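Local coordinates for LPP20 lipofamily protein (Helicobacter pylori R046Wa, PDB 4KZS) that is a secreted protein of unknown function, possibly connected with the outer membrane and the Tol-Pal system, at residues Tyr21-Ala26 / Leu37-Ala42. Residues are numbered along the deposited sequence; the frame is centred on the assembly and turned at random.
Sequences YGSGSA and LADLVA
The carboxylate of Asp-39 meets the backbone of Gly-22 and Ser-23 by its OD2 edge, with Ser-23 N almost in its plane, the CA of Gly-22 on one side of that plane and the carbonyl O and OG of Ser-23 on the other. This edge makes the bond: OD2 offers its anti lone pair to the amide of Ser-23, with Ser-23 N to Asp-39 OD2 at 2.9 Å and an N-H...O angle of 156°. Holding CG anti to the backbone N (chi1 176°) carries this carboxylate out to the strand. Ser-23 O is also near, 3.2 Å from Asp-39 OD2, but both are acceptors and no bond joins them.

The ring of Tyr-21 leaves from the other side of the strand, its OH hydrogen-bonded to Arg-100 NH1. Gly-22 has no side chain to hold the helix off, and its CA comes to 3.9 Å from Leu-40 CA. Leu-40 lays its CB against Gly-22 CA (4.0 Å), while its CD1 reaches Tyr-21 O (4.0 Å) and its side chain also touches Val-99 of the central strand 94-102.

The local axes of segments 21-26 and 37-42 run roughly antiparallel, at 147°, and approach to 5.8 Å. Strand 19-26, helix 29-53 and strands 84-91 and 94-102 follow in chain order, the helix packed on the antiparallel sheet: the strand-helix-strand-strand topology that gives the SHS2 fold its name.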
ATOM      1  N   TYR A  21       1.740 -14.652  25.658  1.00 42.87           N
ATOM      2  CA  TYR A  21       1.378 -16.012  25.255  1.00 36.61           C
ATOM      3  C   TYR A  21       0.223 -16.112  24.259  1.00 38.65           C
ATOM      4  O   TYR A  21      -0.582 -15.206  24.136  1.00 48.31           O
ATOM      5  CB  TYR A  21       1.065 -16.800  26.514  1.00 35.31           C
ATOM      6  CG  TYR A  21       2.303 -17.022  27.356  1.00 36.84           C
ATOM      7  CD1 TYR A  21       2.769 -16.054  28.209  1.00 34.67           C
ATOM      8  CD2 TYR A  21       3.032 -18.170  27.236  1.00 34.40           C
ATOM      9  CE1 TYR A  21       3.926 -16.242  28.936  1.00 36.72           C
ATOM     10  CE2 TYR A  21       4.177 -18.354  27.959  1.00 35.92           C
ATOM     11  CZ  TYR A  21       4.616 -17.399  28.802  1.00 38.45           C
ATOM     12  OH  TYR A  21       5.761 -17.649  29.534  1.00 48.48           O
ATOM     13  N   GLY A  22       0.118 -17.238  23.574  1.00 34.51           N
ATOM     14  CA  GLY A  22      -0.987 -17.507  22.693  1.00 35.34           C
ATOM     15  C   GLY A  22      -1.082 -19.017  22.565  1.00 42.11           C
ATOM     16  O   GLY A  22      -0.056 -19.715  22.744  1.00 46.20           O
ATOM     17  N   SER A  23      -2.272 -19.539  22.242  1.00 39.13           N
ATOM     18  CA  SER A  23      -2.477 -20.993  22.247  1.00 44.86           C
ATOM     19  C   SER A  23      -3.707 -21.359  21.425  1.00 45.86           C
ATOM     20  O   SER A  23      -4.639 -20.556  21.298  1.00 44.26           O
ATOM     21  CB  SER A  23      -2.709 -21.477  23.661  1.00 46.13           C
ATOM     22  OG  SER A  23      -3.769 -20.717  24.179  1.00 61.11           O
ATOM     23  N   GLY A  24      -3.724 -22.572  20.892  1.00 35.94           N
ATOM     24  CA  GLY A  24      -4.734 -22.888  19.930  1.00 42.63           C
ATOM     25  C   GLY A  24      -4.769 -24.383  19.827  1.00 46.70           C
ATOM     26  O   GLY A  24      -3.799 -25.044  20.196  1.00 46.78           O
ATOM     27  N   SER A  25      -5.882 -24.900  19.324  1.00 50.50           N
ATOM     28  CA  SER A  25      -6.118 -26.346  19.187  1.00 52.61           C
ATOM     29  C   SER A  25      -6.920 -26.610  17.929  1.00 57.45           C
ATOM     30  O   SER A  25      -7.860 -25.858  17.562  1.00 52.58           O
ATOM     31  CB  SER A  25      -6.907 -26.885  20.373  1.00 51.22           C
ATOM     32  OG  SER A  25      -8.007 -26.048  20.714  1.00 55.82           O
ATOM     33  N   ALA A  26      -6.548 -27.689  17.269  1.00 62.09           N
ATOM     34  CA  ALA A  26      -7.069 -27.979  15.945  1.00 70.31           C
ATOM     35  C   ALA A  26      -6.886 -29.449  15.635  1.00 72.91           C
ATOM     36  O   ALA A  26      -6.091 -30.144  16.281  1.00 74.93           O
ATOM     37  CB  ALA A  26      -6.334 -27.133  14.913  1.00 64.40           C
ATOM     38  N   LEU A  37      -0.578 -18.826  16.812  1.00 44.45           N
ATOM     39  CA  LEU A  37      -0.031 -17.496  16.434  1.00 46.39           C
ATOM     40  C   LEU A  37      -1.117 -16.459  16.376  1.00 49.86           C
ATOM     41  O   LEU A  37      -0.982 -15.337  16.899  1.00 48.72           O
ATOM     42  CB  LEU A  37       0.536 -17.467  15.028  1.00 49.93           C
ATOM     43  CG  LEU A  37       1.894 -18.002  14.655  1.00 64.71           C
ATOM     44  CD1 LEU A  37       2.282 -17.207  13.417  1.00 56.32           C
ATOM     45  CD2 LEU A  37       2.867 -17.781  15.798  1.00 58.79           C
ATOM     46  N   ALA A  38      -2.179 -16.795  15.643  1.00 52.58           N
ATOM     47  CA  ALA A  38      -3.285 -15.877  15.514  1.00 49.42           C
ATOM     48  C   ALA A  38      -3.608 -15.420  16.915  1.00 52.86           C
ATOM     49  O   ALA A  38      -3.603 -14.219  17.213  1.00 59.18           O
ATOM     50  CB  ALA A  38      -4.455 -16.580  14.902  1.00 47.94           C
ATOM     51  N   ASP A  39      -3.775 -16.385  17.816  1.00 49.71           N
ATOM     52  CA  ASP A  39      -4.202 -16.040  19.139  1.00 50.11           C
ATOM     53  C   ASP A  39      -3.157 -15.201  19.840  1.00 48.26           C
ATOM     54  O   ASP A  39      -3.477 -14.332  20.657  1.00 52.52           O
ATOM     55  CB  ASP A  39      -4.590 -17.268  19.935  1.00 48.43           C
ATOM     56  CG  ASP A  39      -4.938 -16.930  21.341  1.00 59.31           C
ATOM     57  OD1 ASP A  39      -5.833 -16.072  21.555  1.00 62.41           O
ATOM     58  OD2 ASP A  39      -4.282 -17.491  22.235  1.00 72.65           O
ATOM     59  N   LEU A  40      -1.904 -15.432  19.480  1.00 45.22           N
ATOM     60  CA  LEU A  40      -0.787 -14.647  20.038  1.00 41.22           C
ATOM     61  C   LEU A  40      -0.766 -13.202  19.516  1.00 43.70           C
ATOM     62  O   LEU A  40      -0.579 -12.270  20.339  1.00 47.64           O
ATOM     63  CB  LEU A  40       0.567 -15.349  19.764  1.00 37.02           C
ATOM     64  CG  LEU A  40       1.752 -14.420  19.856  1.00 29.76           C
ATOM     65  CD1 LEU A  40       1.777 -13.788  21.221  1.00 31.15           C
ATOM     66  CD2 LEU A  40       2.973 -15.262  19.736  1.00 36.02           C
ATOM     67  N   VAL A  41      -0.957 -13.013  18.194  1.00 36.50           N
ATOM     68  CA  VAL A  41      -1.005 -11.673  17.641  1.00 43.79           C
ATOM     69  C   VAL A  41      -2.155 -10.941  18.262  1.00 52.95           C
ATOM     70  O   VAL A  41      -2.005  -9.788  18.697  1.00 59.63           O
ATOM     71  CB  VAL A  41      -1.154 -11.631  16.098  1.00 56.56           C
ATOM     72  CG1 VAL A  41       0.065 -12.217  15.387  1.00 57.42           C
ATOM     73  CG2 VAL A  41      -2.395 -12.361  15.638  1.00 69.33           C
ATOM     74  N   ALA A  42      -3.301 -11.632  18.335  1.00 58.08           N
ATOM     75  CA  ALA A  42      -4.561 -11.080  18.889  1.00 55.90           C
ATOM     76  C   ALA A  42      -4.346 -10.653  20.288  1.00 49.44           C
ATOM     77  O   ALA A  42      -4.876  -9.646  20.730  1.00 59.80           O
ATOM     78  CB  ALA A  42      -5.677 -12.113  18.851  1.00 58.99           C
TER